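PDB 6ABX: citrate synthase from Metallosphaera sedula, which probably catalyses the condensation of oxaloacetate with acetyl-CoA and water to citrate and free CoA, feeding the tricarboxylic acid cycle. Local coordinates for residues T80-T85 / I127-R132; L49-K54 / G335-V340; L222-E227 / R247-G252; T166-V171 / N271-N276. One frame throughout, in Å; residues are numbered along the deposited sequence.

How the contacts relate
All four contacts belong to one predominantly helical citrate synthase fold, and none touches another: their centres lie about 21 to 32 Å apart. Contact 2 opens first and closes last, joining helix 43-52 to helix 324-343, so the other three fall within its span. Contact 1 is completed early, on helices 76-85 and 112-134; contact 4 then runs from helix 163-174 to the loop after helix 261-270 and encloses contact 3. Helix 112-134 also lies against contact 2, through Ile117 and Thr120. Contacts 2 and 3 sit on opposite sides of the chain's centre: contact 2 lies near the oxaloacetate-binding Arg332, contact 3 contains acetyl-CoA-binding residues, and contacts 1 and 4 are plain packing away from these sites.

Contact 1: T80-T85 / I127-R132; sequences TFVKRT and ISLIQR
Val82 and Leu129 bury most of the surface where two helices of the mainly helical citrate synthase fold, 76-85 and 112-134, pack side by side. The short helical segments run in roughly the same direction, their axes 9.0 Å apart at closest and inclined by 35°. No hydrogen bond links them, so the join rests on the fit of branched aliphatic groups. Val82 points straight across the interface. Its CG1, held anti to the backbone N (chi1 174°), reaches over to CG of Leu129 at 3.7 Å, while its CB lies 3.9 Å from the CD2 methyl of the same leucine. The compact, branched valine thus lies against the broader fork of the leucine, a combination that suits a buried helix-helix seam. Lys83 borders this core on the exposed side. The aliphatic start of its chain serves as apolar surface, with CG 4.1 Å from Leu129 CD1, while the long chain lets the charged NZ end beyond the hydrophobic layer. Nearby, helix 91-105 adds Thr98 against Val82 and Ile94 against Ile130. On another side of helix 76-85, Phe81 and Thr85 pack on Leu104 of the second subunit, placing helix 76-85 at the interface with that subunit. Back at the seam, Ile130 crosses Val82 at about a right angle, its CG1 meeting Val82 CG1 at 3.6 Å.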
loop_
_atom_site.group_PDB
_atom_site.type_symbol
_atom_site.label_atom_id
_atom_site.label_comp_id
_atom_site.label_asym_id
_atom_site.label_seq_id
_atom_site.Cartn_x
_atom_site.Cartn_y
_atom_site.Cartn_z
ATOM N N THR A 80 14.124 16.372 9.252
ATOM C CA THR A 80 15.518 16.065 8.913
ATOM C C THR A 80 15.594 15.119 7.703
ATOM O O THR A 80 16.405 15.335 6.806
ATOM C CB THR A 80 16.340 15.548 10.101
ATOM O OG1 THR A 80 16.378 16.658 11.000
ATOM C CG2 THR A 80 17.735 15.122 9.695
ATOM N N PHE A 81 14.756 14.079 7.688
ATOM C CA PHE A 81 14.690 13.157 6.583
ATOM C C PHE A 81 14.401 13.863 5.252
ATOM O O PHE A 81 15.033 13.603 4.187
ATOM C CB PHE A 81 13.680 12.038 6.852
ATOM C CG PHE A 81 13.693 11.017 5.733
ATOM C CD1 PHE A 81 14.621 9.992 5.712
ATOM C CD2 PHE A 81 12.795 11.114 4.671
ATOM C CE1 PHE A 81 14.637 9.066 4.677
ATOM C CE2 PHE A 81 12.832 10.192 3.618
ATOM C CZ PHE A 81 13.755 9.177 3.624
ATOM N N VAL A 82 13.415 14.773 5.269
ATOM C CA VAL A 82 13.100 15.492 4.051
ATOM C C VAL A 82 14.292 16.333 3.580
ATOM O O VAL A 82 14.579 16.404 2.418
ATOM C CB VAL A 82 11.851 16.359 4.233
ATOM C CG1 VAL A 82 11.603 17.222 3.016
ATOM C CG2 VAL A 82 10.646 15.487 4.543
ATOM N N LYS A 83 14.934 17.068 4.484
ATOM C CA LYS A 83 16.078 17.877 4.087
ATOM C C LYS A 83 17.183 17.030 3.434
ATOM O O LYS A 83 17.890 17.481 2.500
ATOM C CB LYS A 83 16.591 18.642 5.317
ATOM C CG LYS A 83 15.670 19.756 5.760
ATOM C CD LYS A 83 16.188 20.422 7.066
ATOM C CE LYS A 83 15.088 20.813 8.022
ATOM N NZ LYS A 83 15.633 21.499 9.229
ATOM N N ARG A 84 17.402 15.844 3.996
ATOM C CA ARG A 84 18.433 14.944 3.600
ATOM C C ARG A 84 18.160 14.475 2.168
ATOM O O ARG A 84 19.099 14.263 1.358
ATOM C CB ARG A 84 18.511 13.740 4.546
ATOM C CG ARG A 84 19.491 12.688 4.075
ATOM C CD ARG A 84 19.981 11.741 5.137
ATOM N NE ARG A 84 18.944 10.935 5.731
ATOM C CZ ARG A 84 18.644 9.688 5.384
ATOM N NH1 ARG A 84 19.108 9.167 4.252
ATOM N NH2 ARG A 84 17.864 8.984 6.188
ATOM N N THR A 85 16.871 14.280 1.831
ATOM C CA THR A 85 16.506 13.511 0.615
ATOM C C THR A 85 15.830 14.343 -0.476
ATOM O O THR A 85 15.652 13.836 -1.606
ATOM C CB THR A 85 15.593 12.324 0.966
ATOM O OG1 THR A 85 14.383 12.808 1.569
ATOM C CG2 THR A 85 16.270 11.354 1.896
ATOM N N ILE A 127 5.604 18.620 1.644
ATOM C CA ILE A 127 5.784 18.978 0.261
ATOM C C ILE A 127 6.558 20.301 0.161
ATOM O O ILE A 127 7.463 20.454 -0.668
ATOM C CB ILE A 127 4.434 19.092 -0.464
ATOM C CG1 ILE A 127 3.787 17.706 -0.555
ATOM C CG2 ILE A 127 4.608 19.708 -1.846
ATOM C CD1 ILE A 127 2.378 17.748 -1.095
ATOM N N SER A 128 6.131 21.262 0.971
ATOM C CA SER A 128 6.727 22.611 0.987
ATOM C C SER A 128 8.231 22.545 1.360
ATOM O O SER A 128 9.054 23.207 0.701
ATOM C CB SER A 128 5.914 23.520 1.883
ATOM O OG SER A 128 4.591 23.675 1.390
ATOM N N LEU A 129 8.581 21.733 2.359
ATOM C CA LEU A 129 9.984 21.552 2.747
ATOM C C LEU A 129 10.789 20.873 1.644
ATOM O O LEU A 129 11.905 21.316 1.352
ATOM C CB LEU A 129 10.043 20.785 4.053
ATOM C CG LEU A 129 11.440 20.517 4.598
ATOM C CD1 LEU A 129 12.221 21.811 4.760
ATOM C CD2 LEU A 129 11.271 19.794 5.923
ATOM N N ILE A 130 10.192 19.923 0.900
ATOM C CA ILE A 130 10.878 19.402 -0.272
ATOM C C ILE A 130 11.191 20.558 -1.225
ATOM O O ILE A 130 12.325 20.669 -1.693
ATOM C CB ILE A 130 10.087 18.284 -0.987
ATOM C CG1 ILE A 130 9.896 17.052 -0.123
ATOM C CG2 ILE A 130 10.766 17.959 -2.339
ATOM C CD1 ILE A 130 8.922 16.033 -0.689
ATOM N N GLN A 131 10.172 21.358 -1.573
ATOM C CA GLN A 131 10.340 22.395 -2.569
ATOM C C GLN A 131 11.373 23.439 -2.132
ATOM O O GLN A 131 12.189 23.834 -2.947
ATOM C CB GLN A 131 9.019 23.095 -2.851
ATOM C CG GLN A 131 9.167 24.221 -3.837
ATOM C CD GLN A 131 9.352 23.641 -5.197
ATOM O OE1 GLN A 131 8.373 23.244 -5.878
ATOM N NE2 GLN A 131 10.626 23.511 -5.562
ATOM N N ARG A 132 11.271 23.918 -0.894
ATOM C CA ARG A 132 12.163 24.961 -0.349
ATOM C C ARG A 132 13.597 24.405 -0.392
ATOM O O ARG A 132 14.492 25.096 -0.895
ATOM C CB ARG A 132 11.823 25.289 1.105
ATOM C CG ARG A 132 10.466 25.955 1.302
ATOM C CD ARG A 132 10.396 27.392 0.855
ATOM N NE ARG A 132 11.100 28.373 1.678
ATOM C CZ ARG A 132 11.202 29.670 1.405
ATOM N NH1 ARG A 132 10.535 30.237 0.401
ATOM N NH2 ARG A 132 11.916 30.436 2.206
#

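Contact 2: L49-K54 / G335-V340; sequences LLWYGK and GWTAHV
Trp51 reaches with its indole edge to Thr337, giving NE1 a hydrogen bond to Thr337 OG1 of 2.9 Å with an N-H...O angle of 161°. The hydroxyl lies almost exactly in the indole plane, 5° out of it, where the N-H points. Thr337 holds OG1 between its backbone N and carbonyl carbon (chi1 57°), facing the tryptophan; from there it also bonds to the Val333 carbonyl one helical turn back. Threonine suits the place because its hydroxyl can accept from the indole and donate to the Val333 carbonyl. Close by, Ala338 brings its CB to 3.8 Å from the carbonyl O of Leu50 and 4.1 Å from Trp51 CD1. Such a small side chain lets the backbones draw near, with the CA atoms of Trp51 and Ala338 only 5.4 Å apart. Leu50 is buried yet looser, the nearest approach of its side chain being CB to Ala338 CB at 4.7 Å. Beyond it residues 52-54 leave the interface: helix 43-52 ends, Gly53 takes a positive phi, which glycine adopts easily, and Lys54 is exposed, its NZ weakly bonded to Tyr48 OH. Trp51 also rests on Ile117 and Thr120 of helix 112-134. The arrangement is close helix packing beside a substrate site: helix 324-343 carries the oxaloacetate-binding Arg332, whose side chain is about 8 Å from that of Leu50.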
loop_
_atom_site.group_PDB
_atom_site.type_symbol
_atom_site.label_atom_id
_atom_site.label_comp_id
_atom_site.label_asym_id
_atom_site.label_seq_id
_atom_site.Cartn_x
_atom_site.Cartn_y
_atom_site.Cartn_z
ATOM N N LEU A 49 -17.268 18.000 4.850
ATOM C CA LEU A 49 -18.385 17.305 4.165
ATOM C C LEU A 49 -18.020 15.851 3.892
ATOM O O LEU A 49 -18.822 14.909 4.187
ATOM C CB LEU A 49 -18.712 18.032 2.877
ATOM C CG LEU A 49 -19.749 17.379 1.979
ATOM C CD1 LEU A 49 -21.111 17.321 2.673
ATOM C CD2 LEU A 49 -19.829 18.140 0.700
ATOM N N LEU A 50 -16.812 15.638 3.349
ATOM C CA LEU A 50 -16.453 14.280 2.960
ATOM C C LEU A 50 -16.336 13.374 4.189
ATOM O O LEU A 50 -16.828 12.215 4.178
ATOM C CB LEU A 50 -15.150 14.323 2.134
ATOM C CG LEU A 50 -15.344 14.793 0.709
ATOM C CD1 LEU A 50 -14.013 15.073 0.010
ATOM C CD2 LEU A 50 -16.161 13.792 -0.113
ATOM N N TRP A 51 -15.712 13.853 5.258
ATOM C CA TRP A 51 -15.473 13.019 6.454
ATOM C C TRP A 51 -16.739 12.831 7.290
ATOM O O TRP A 51 -16.969 11.733 7.746
ATOM C CB TRP A 51 -14.367 13.579 7.343
ATOM C CG TRP A 51 -12.979 13.258 6.837
ATOM C CD1 TRP A 51 -12.543 12.097 6.281
ATOM C CD2 TRP A 51 -11.832 14.122 6.902
ATOM N NE1 TRP A 51 -11.207 12.178 5.955
ATOM C CE2 TRP A 51 -10.733 13.402 6.336
ATOM C CE3 TRP A 51 -11.605 15.407 7.411
ATOM C CZ2 TRP A 51 -9.462 13.937 6.249
ATOM C CZ3 TRP A 51 -10.342 15.932 7.318
ATOM C CH2 TRP A 51 -9.284 15.204 6.737
ATOM N N TYR A 52 -17.555 13.880 7.430
ATOM C CA TYR A 52 -18.679 13.830 8.429
ATOM C C TYR A 52 -20.048 13.719 7.778
ATOM O O TYR A 52 -21.023 13.499 8.505
ATOM C CB TYR A 52 -18.600 15.057 9.335
ATOM C CG TYR A 52 -17.344 15.151 10.157
ATOM C CD1 TYR A 52 -17.021 14.160 11.075
ATOM C CD2 TYR A 52 -16.444 16.208 10.018
ATOM C CE1 TYR A 52 -15.870 14.224 11.834
ATOM C CE2 TYR A 52 -15.297 16.286 10.792
ATOM C CZ TYR A 52 -14.998 15.275 11.689
ATOM O OH TYR A 52 -13.866 15.319 12.449
ATOM N N GLY A 53 -20.161 13.911 6.471
ATOM C CA GLY A 53 -21.335 13.579 5.712
ATOM C C GLY A 53 -22.344 14.709 5.555
ATOM O O GLY A 53 -23.359 14.502 4.933
ATOM N N LYS A 54 -22.026 15.888 6.081
ATOM C CA LYS A 54 -22.948 17.014 6.006
ATOM C C LYS A 54 -22.161 18.308 5.944
ATOM O O LYS A 54 -21.006 18.363 6.383
ATOM C CB LYS A 54 -23.878 16.999 7.223
ATOM C CG LYS A 54 -23.220 17.298 8.551
ATOM C CD LYS A 54 -24.114 17.018 9.764
ATOM C CE LYS A 54 -23.518 17.400 11.121
ATOM N NZ LYS A 54 -22.027 17.495 11.140
ATOM N N GLY A 335 -10.317 11.772 0.484
ATOM C CA GLY A 335 -11.137 10.712 -0.104
ATOM C C GLY A 335 -10.695 9.323 0.302
ATOM O O GLY A 335 -11.542 8.494 0.628
ATOM N N TRP A 336 -9.389 9.054 0.261
ATOM C CA TRP A 336 -8.906 7.769 0.659
ATOM C C TRP A 336 -9.455 7.375 2.038
ATOM O O TRP A 336 -9.986 6.257 2.296
ATOM C CB TRP A 336 -7.392 7.692 0.714
ATOM C CG TRP A 336 -6.731 7.725 -0.620
ATOM C CD1 TRP A 336 -7.246 7.324 -1.795
ATOM C CD2 TRP A 336 -5.362 8.072 -0.862
ATOM N NE1 TRP A 336 -6.317 7.461 -2.792
ATOM C CE2 TRP A 336 -5.132 7.876 -2.242
ATOM C CE3 TRP A 336 -4.310 8.515 -0.057
ATOM C CZ2 TRP A 336 -3.912 8.163 -2.844
ATOM C CZ3 TRP A 336 -3.111 8.843 -0.667
ATOM C CH2 TRP A 336 -2.943 8.724 -2.046
ATOM N N THR A 337 -9.222 8.275 2.960
ATOM C CA THR A 337 -9.575 8.030 4.354
ATOM C C THR A 337 -11.097 7.992 4.582
ATOM O O THR A 337 -11.569 7.134 5.394
ATOM C CB THR A 337 -8.871 9.007 5.295
ATOM O OG1 THR A 337 -9.175 10.369 4.960
ATOM C CG2 THR A 337 -7.366 8.827 5.298
ATOM N N ALA A 338 -11.868 8.806 3.862
ATOM C CA ALA A 338 -13.315 8.746 3.920
ATOM C C ALA A 338 -13.788 7.393 3.409
ATOM O O ALA A 338 -14.691 6.785 3.995
ATOM C CB ALA A 338 -13.971 9.867 3.158
ATOM N N HIS A 339 -13.172 6.906 2.335
ATOM C CA HIS A 339 -13.571 5.608 1.776
ATOM C C HIS A 339 -13.290 4.470 2.746
ATOM O O HIS A 339 -14.120 3.505 2.782
ATOM C CB HIS A 339 -12.911 5.354 0.409
ATOM C CG HIS A 339 -13.703 5.953 -0.693
ATOM N ND1 HIS A 339 -14.901 5.369 -1.164
ATOM C CD2 HIS A 339 -13.543 7.106 -1.370
ATOM C CE1 HIS A 339 -15.409 6.162 -2.098
ATOM N NE2 HIS A 339 -14.554 7.221 -2.280
ATOM N N VAL A 340 -12.134 4.500 3.426
ATOM C CA VAL A 340 -11.774 3.477 4.375
ATOM C C VAL A 340 -12.790 3.524 5.524
ATOM O O VAL A 340 -13.321 2.478 5.899
ATOM C CB VAL A 340 -10.313 3.603 4.822
ATOM C CG1 VAL A 340 -9.955 2.716 6.003
ATOM C CG2 VAL A 340 -9.367 3.331 3.658
#

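Contact 3: L222-E227 / R247-G252; sequences LKQFME and RLMGFG
Gln224 lays its terminal amide across Met249, so that one face of the amide rests over the methionine CG. The contact joins helix 220-228 to a type II beta turn, Leu248 to Phe251, in a loop whose Arg247, Leu248 and Phe251 bind acetyl-CoA. The two side chains cross at about a right angle, and CG of Met249 lies 3.6 Å from both OE1 and NE2 of Gln224, over the amide face but displaced from CD toward the OE1-NE2 side. A long side chain ending in a flat amide suits this place: it reaches from the helix to the loop and sets a broad surface against a methylene group. The Gln224 chain bends at chi2 (87°), which swings the amide across the turn. Its NE2 also comes within 3.6 Å of the carbonyl O of Arg247, without forming a hydrogen bond. Tyr237 and Lys241 of helix 234-243 flank the glutamine. In the turn, Gly250 has a positive phi (85°), which its lack of a side chain permits at the third position; its N bonds to a glycerol, probably from the crystallisation liquor. The side chain of Met249 is about 7 Å from that of Asp307, predicted to be catalytic. The flexible methionine also bends at chi2, folding its tip back over the acetyl-CoA-binding loop until CE stands 3.5 Å above the Arg247 guanidinium plane, near its rim.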
loop_
_atom_site.group_PDB
_atom_site.type_symbol
_atom_site.label_atom_id
_atom_site.label_comp_id
_atom_site.label_asym_id
_atom_site.label_seq_id
_atom_site.Cartn_x
_atom_site.Cartn_y
_atom_site.Cartn_z
ATOM N N LEU A 222 1.817 19.143 -19.025
ATOM C CA LEU A 222 2.575 20.391 -18.873
ATOM C C LEU A 222 3.898 20.295 -19.637
ATOM O O LEU A 222 4.297 21.276 -20.241
ATOM C CB LEU A 222 2.861 20.659 -17.396
ATOM C CG LEU A 222 3.757 21.888 -17.153
ATOM C CD1 LEU A 222 3.118 23.159 -17.689
ATOM C CD2 LEU A 222 4.064 22.057 -15.669
ATOM N N LYS A 223 4.598 19.152 -19.523
ATOM C CA LYS A 223 5.850 18.920 -20.242
ATOM C C LYS A 223 5.632 19.138 -21.739
ATOM O O LYS A 223 6.461 19.758 -22.384
ATOM C CB LYS A 223 6.341 17.488 -19.981
ATOM C CG LYS A 223 7.660 17.056 -20.619
ATOM C CD LYS A 223 8.083 15.639 -20.126
ATOM C CE LYS A 223 9.552 15.295 -20.283
ATOM N NZ LYS A 223 9.773 14.462 -21.490
ATOM N N GLN A 224 4.551 18.578 -22.277
ATOM C CA GLN A 224 4.140 18.742 -23.689
ATOM C C GLN A 224 4.020 20.229 -24.026
ATOM O O GLN A 224 4.587 20.708 -25.038
ATOM C CB GLN A 224 2.775 18.083 -23.954
ATOM C CG GLN A 224 2.650 17.290 -25.229
ATOM C CD GLN A 224 3.112 15.866 -25.012
ATOM O OE1 GLN A 224 3.924 15.624 -24.116
ATOM N NE2 GLN A 224 2.624 14.924 -25.826
ATOM N N PHE A 225 3.275 20.989 -23.209
ATOM C CA PHE A 225 3.099 22.414 -23.469
ATOM C C PHE A 225 4.471 23.126 -23.502
ATOM O O PHE A 225 4.712 24.036 -24.346
ATOM C CB PHE A 225 2.186 23.101 -22.450
ATOM C CG PHE A 225 0.843 22.443 -22.241
ATOM C CD1 PHE A 225 0.174 21.769 -23.259
ATOM C CD2 PHE A 225 0.252 22.482 -20.983
ATOM C CE1 PHE A 225 -1.068 21.186 -23.031
ATOM C CE2 PHE A 225 -0.973 21.883 -20.761
ATOM C CZ PHE A 225 -1.618 21.212 -21.767
ATOM N N MET A 226 5.364 22.757 -22.567
ATOM C CA MET A 226 6.672 23.388 -22.486
ATOM C C MET A 226 7.474 23.028 -23.746
ATOM O O MET A 226 8.151 23.884 -24.285
ATOM C CB MET A 226 7.419 22.937 -21.235
ATOM C CG MET A 226 6.815 23.510 -19.990
ATOM S SD MET A 226 7.674 22.860 -18.554
ATOM C CE MET A 226 7.147 24.107 -17.395
ATOM N N GLU A 227 7.359 21.793 -24.218
ATOM C CA GLU A 227 8.122 21.368 -25.449
ATOM C C GLU A 227 7.595 22.112 -26.690
ATOM O O GLU A 227 8.393 22.474 -27.590
ATOM C CB GLU A 227 8.066 19.857 -25.661
ATOM C CG GLU A 227 8.789 19.053 -24.594
ATOM C CD GLU A 227 8.628 17.554 -24.706
ATOM O OE1 GLU A 227 7.784 17.093 -25.497
ATOM O OE2 GLU A 227 9.368 16.839 -24.003
ATOM N N ARG A 247 0.263 9.700 -27.998
ATOM C CA ARG A 247 -0.962 10.355 -27.557
ATOM C C ARG A 247 -0.657 11.831 -27.256
ATOM O O ARG A 247 0.479 12.242 -26.949
ATOM C CB ARG A 247 -1.662 9.596 -26.424
ATOM C CG ARG A 247 -0.890 9.504 -25.119
ATOM C CD ARG A 247 -1.425 8.363 -24.254
ATOM N NE ARG A 247 -0.723 8.277 -22.978
ATOM C CZ ARG A 247 0.548 7.893 -22.829
ATOM N NH1 ARG A 247 1.247 7.467 -23.869
ATOM N NH2 ARG A 247 1.121 7.946 -21.637
ATOM N N LEU A 248 -1.718 12.617 -27.331
ATOM C CA LEU A 248 -1.735 13.931 -26.710
ATOM C C LEU A 248 -1.932 13.697 -25.225
ATOM O O LEU A 248 -2.940 13.032 -24.835
ATOM C CB LEU A 248 -2.910 14.744 -27.248
ATOM C CG LEU A 248 -2.832 15.191 -28.697
ATOM C CD1 LEU A 248 -3.961 16.174 -28.960
ATOM C CD2 LEU A 248 -1.468 15.805 -28.997
ATOM N N MET A 249 -1.027 14.244 -24.409
ATOM C CA MET A 249 -1.097 14.032 -23.014
ATOM C C MET A 249 -2.252 14.892 -22.482
ATOM O O MET A 249 -2.560 15.956 -22.999
ATOM C CB MET A 249 0.219 14.409 -22.322
ATOM C CG MET A 249 1.393 13.520 -22.735
ATOM S SD MET A 249 1.017 11.781 -22.435
ATOM C CE MET A 249 2.621 11.024 -22.717
ATOM N N GLY A 250 -2.865 14.385 -21.426
ATOM C CA GLY A 250 -3.992 15.038 -20.781
ATOM C C GLY A 250 -5.335 14.733 -21.404
ATOM O O GLY A 250 -6.331 15.373 -21.030
ATOM N N PHE A 251 -5.384 13.791 -22.352
ATOM C CA PHE A 251 -6.637 13.437 -23.034
ATOM C C PHE A 251 -6.925 11.984 -22.718
ATOM O O PHE A 251 -6.022 11.243 -22.458
ATOM C CB PHE A 251 -6.553 13.636 -24.552
ATOM C CG PHE A 251 -6.927 14.994 -25.051
ATOM C CD1 PHE A 251 -6.015 16.036 -25.029
ATOM C CD2 PHE A 251 -8.143 15.201 -25.660
ATOM C CE1 PHE A 251 -6.392 17.288 -25.477
ATOM C CE2 PHE A 251 -8.494 16.438 -26.152
ATOM C CZ PHE A 251 -7.631 17.490 -26.029
ATOM N N GLY A 252 -8.193 11.618 -22.779
ATOM C CA GLY A 252 -8.592 10.265 -22.571
ATOM C C GLY A 252 -9.064 10.098 -21.144
ATOM O O GLY A 252 -8.538 10.715 -20.211
#

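Contact 4: T166-V171 / N271-N276; sequences TRVLDV and NQLSKN
Helix 163-174 passes beside the loop that leads from helix 261-270 into helix 277-297, residues 166-171 and 271-276 coming nearest at Val168 and Leu273, whose CA atoms are 7.3 Å apart. Between them the side chains of these two residues meet at about a right angle. Val168 points into the loop, and a single methyl of Leu273, CD2, settles against its branch point, 4.0 Å from Val168 CB and equally far from CG1 and CG2. The leucine holds its CG anti to the carbonyl carbon (chi1 -73°), a turn that carries its end closer to the helix than its start suggests. Gln272 closes the margin with its aliphatic part: its CB stands 4.4 Å from Val168 CG2, and the exposed chain continues past the valine. Short, branched Val168 fits the helix surface, and longer Leu273 can reach it from the loop; Val313 and Ala316 of helix 310-316 extend the apolar layer around them. The loop secures its own polar groups. Lys275 NZ donates to the carbonyl O of Leu273 at 3.2 Å and to that of Ala270, and makes a cation-pi contact with Phe283; Asn276 is the N-cap of helix 277-297, its OD1 accepting from the backbone N of Ile279. With no hydrogen bond between residues 166-171 and 271-276, this contact rests on hydrophobic packing, while polar bonds on the loop side fix the backbone that presents Leu273.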
loop_
_atom_site.group_PDB
_atom_site.type_symbol
_atom_site.label_atom_id
_atom_site.label_comp_id
_atom_site.label_asym_id
_atom_site.label_seq_id
_atom_site.Cartn_x
_atom_site.Cartn_y
_atom_site.Cartn_z
ATOM N N THR A 166 -4.742 32.185 -3.707
ATOM C CA THR A 166 -5.258 31.273 -2.708
ATOM C C THR A 166 -6.507 30.560 -3.228
ATOM O O THR A 166 -6.638 29.341 -3.036
ATOM C CB THR A 166 -5.589 31.986 -1.402
ATOM O OG1 THR A 166 -4.319 32.525 -1.010
ATOM C CG2 THR A 166 -6.187 31.066 -0.366
ATOM N N ARG A 167 -7.452 31.322 -3.787
ATOM C CA ARG A 167 -8.682 30.758 -4.244
ATOM C C ARG A 167 -8.453 29.693 -5.319
ATOM O O ARG A 167 -9.090 28.622 -5.309
ATOM C CB ARG A 167 -9.567 31.853 -4.845
ATOM C CG ARG A 167 -10.924 31.351 -5.284
ATOM C CD ARG A 167 -11.765 31.104 -4.062
ATOM N NE ARG A 167 -13.128 30.742 -4.401
ATOM C CZ ARG A 167 -14.114 31.617 -4.602
ATOM N NH1 ARG A 167 -13.865 32.921 -4.663
ATOM N NH2 ARG A 167 -15.358 31.172 -4.705
ATOM N N VAL A 168 -7.560 29.972 -6.269
ATOM C CA VAL A 168 -7.248 29.010 -7.352
ATOM C C VAL A 168 -6.667 27.722 -6.767
ATOM O O VAL A 168 -7.095 26.630 -7.144
ATOM C CB VAL A 168 -6.340 29.616 -8.445
ATOM C CG1 VAL A 168 -6.056 28.560 -9.493
ATOM C CG2 VAL A 168 -7.004 30.840 -9.086
ATOM N N LEU A 169 -5.763 27.838 -5.800
ATOM C CA LEU A 169 -5.197 26.622 -5.169
ATOM C C LEU A 169 -6.309 25.855 -4.440
ATOM O O LEU A 169 -6.412 24.596 -4.529
ATOM C CB LEU A 169 -4.080 26.944 -4.181
ATOM C CG LEU A 169 -3.515 25.708 -3.493
ATOM C CD1 LEU A 169 -3.021 24.688 -4.474
ATOM C CD2 LEU A 169 -2.393 26.089 -2.536
ATOM N N ASP A 170 -7.174 26.587 -3.712
ATOM C CA ASP A 170 -8.223 25.989 -2.938
ATOM C C ASP A 170 -9.151 25.153 -3.850
ATOM O O ASP A 170 -9.474 24.004 -3.586
ATOM C CB ASP A 170 -8.978 27.097 -2.220
ATOM C CG ASP A 170 -9.648 26.588 -0.983
ATOM O OD1 ASP A 170 -8.900 26.180 -0.020
ATOM O OD2 ASP A 170 -10.863 26.550 -1.034
ATOM N N VAL A 171 -9.606 25.731 -4.946
ATOM C CA VAL A 171 -10.425 25.000 -5.892
ATOM C C VAL A 171 -9.667 23.812 -6.501
ATOM O O VAL A 171 -10.235 22.668 -6.544
ATOM C CB VAL A 171 -10.955 25.931 -6.990
ATOM C CG1 VAL A 171 -11.658 25.148 -8.110
ATOM C CG2 VAL A 171 -11.878 26.983 -6.417
ATOM N N ASN A 271 -8.297 31.356 -15.470
ATOM C CA ASN A 271 -8.412 32.754 -15.954
ATOM C C ASN A 271 -8.097 33.777 -14.861
ATOM O O ASN A 271 -7.499 34.806 -15.175
ATOM C CB ASN A 271 -9.780 33.030 -16.546
ATOM C CG ASN A 271 -9.862 32.430 -17.925
ATOM O OD1 ASN A 271 -9.188 32.911 -18.830
ATOM N ND2 ASN A 271 -10.678 31.411 -18.102
ATOM N N GLN A 272 -8.450 33.465 -13.605
ATOM C CA GLN A 272 -8.286 34.358 -12.459
ATOM C C GLN A 272 -6.831 34.445 -11.988
ATOM O O GLN A 272 -6.535 35.277 -11.158
ATOM C CB GLN A 272 -9.221 33.930 -11.313
ATOM C CG GLN A 272 -10.665 33.862 -11.798
ATOM C CD GLN A 272 -11.716 33.628 -10.739
ATOM O OE1 GLN A 272 -11.427 33.563 -9.543
ATOM N NE2 GLN A 272 -12.957 33.503 -11.197
ATOM N N LEU A 273 -5.938 33.562 -12.455
ATOM C CA LEU A 273 -4.493 33.705 -12.156
ATOM C C LEU A 273 -3.963 34.963 -12.848
ATOM O O LEU A 273 -4.281 35.202 -14.007
ATOM C CB LEU A 273 -3.700 32.493 -12.669
ATOM C CG LEU A 273 -3.878 31.211 -11.878
ATOM C CD1 LEU A 273 -3.236 30.047 -12.595
ATOM C CD2 LEU A 273 -3.330 31.349 -10.467
ATOM N N SER A 274 -3.140 35.732 -12.126
ATOM C CA SER A 274 -2.212 36.643 -12.745
ATOM C C SER A 274 -1.090 35.783 -13.310
ATOM O O SER A 274 -0.650 34.845 -12.644
ATOM C CB SER A 274 -1.680 37.643 -11.761
ATOM O OG SER A 274 -0.723 37.015 -10.913
ATOM N N LYS A 275 -0.654 36.079 -14.537
ATOM C CA LYS A 275 0.302 35.236 -15.169
ATOM C C LYS A 275 1.485 36.079 -15.625
ATOM O O LYS A 275 1.301 37.107 -16.218
ATOM C CB LYS A 275 -0.407 34.493 -16.307
ATOM C CG LYS A 275 -1.672 33.750 -15.904
ATOM C CD LYS A 275 -2.290 33.117 -17.149
ATOM C CE LYS A 275 -3.610 32.406 -16.949
ATOM N NZ LYS A 275 -4.693 33.320 -16.502
ATOM N N ASN A 276 2.691 35.608 -15.340
ATOM C CA ASN A 276 3.855 36.155 -15.988
ATOM C C ASN A 276 3.796 35.714 -17.464
ATOM O O ASN A 276 2.874 34.983 -17.902
ATOM C CB ASN A 276 5.134 35.784 -15.229
ATOM C CG ASN A 276 5.434 34.301 -15.272
ATOM O OD1 ASN A 276 4.970 33.613 -16.176
ATOM N ND2 ASN A 276 6.203 33.804 -14.311
#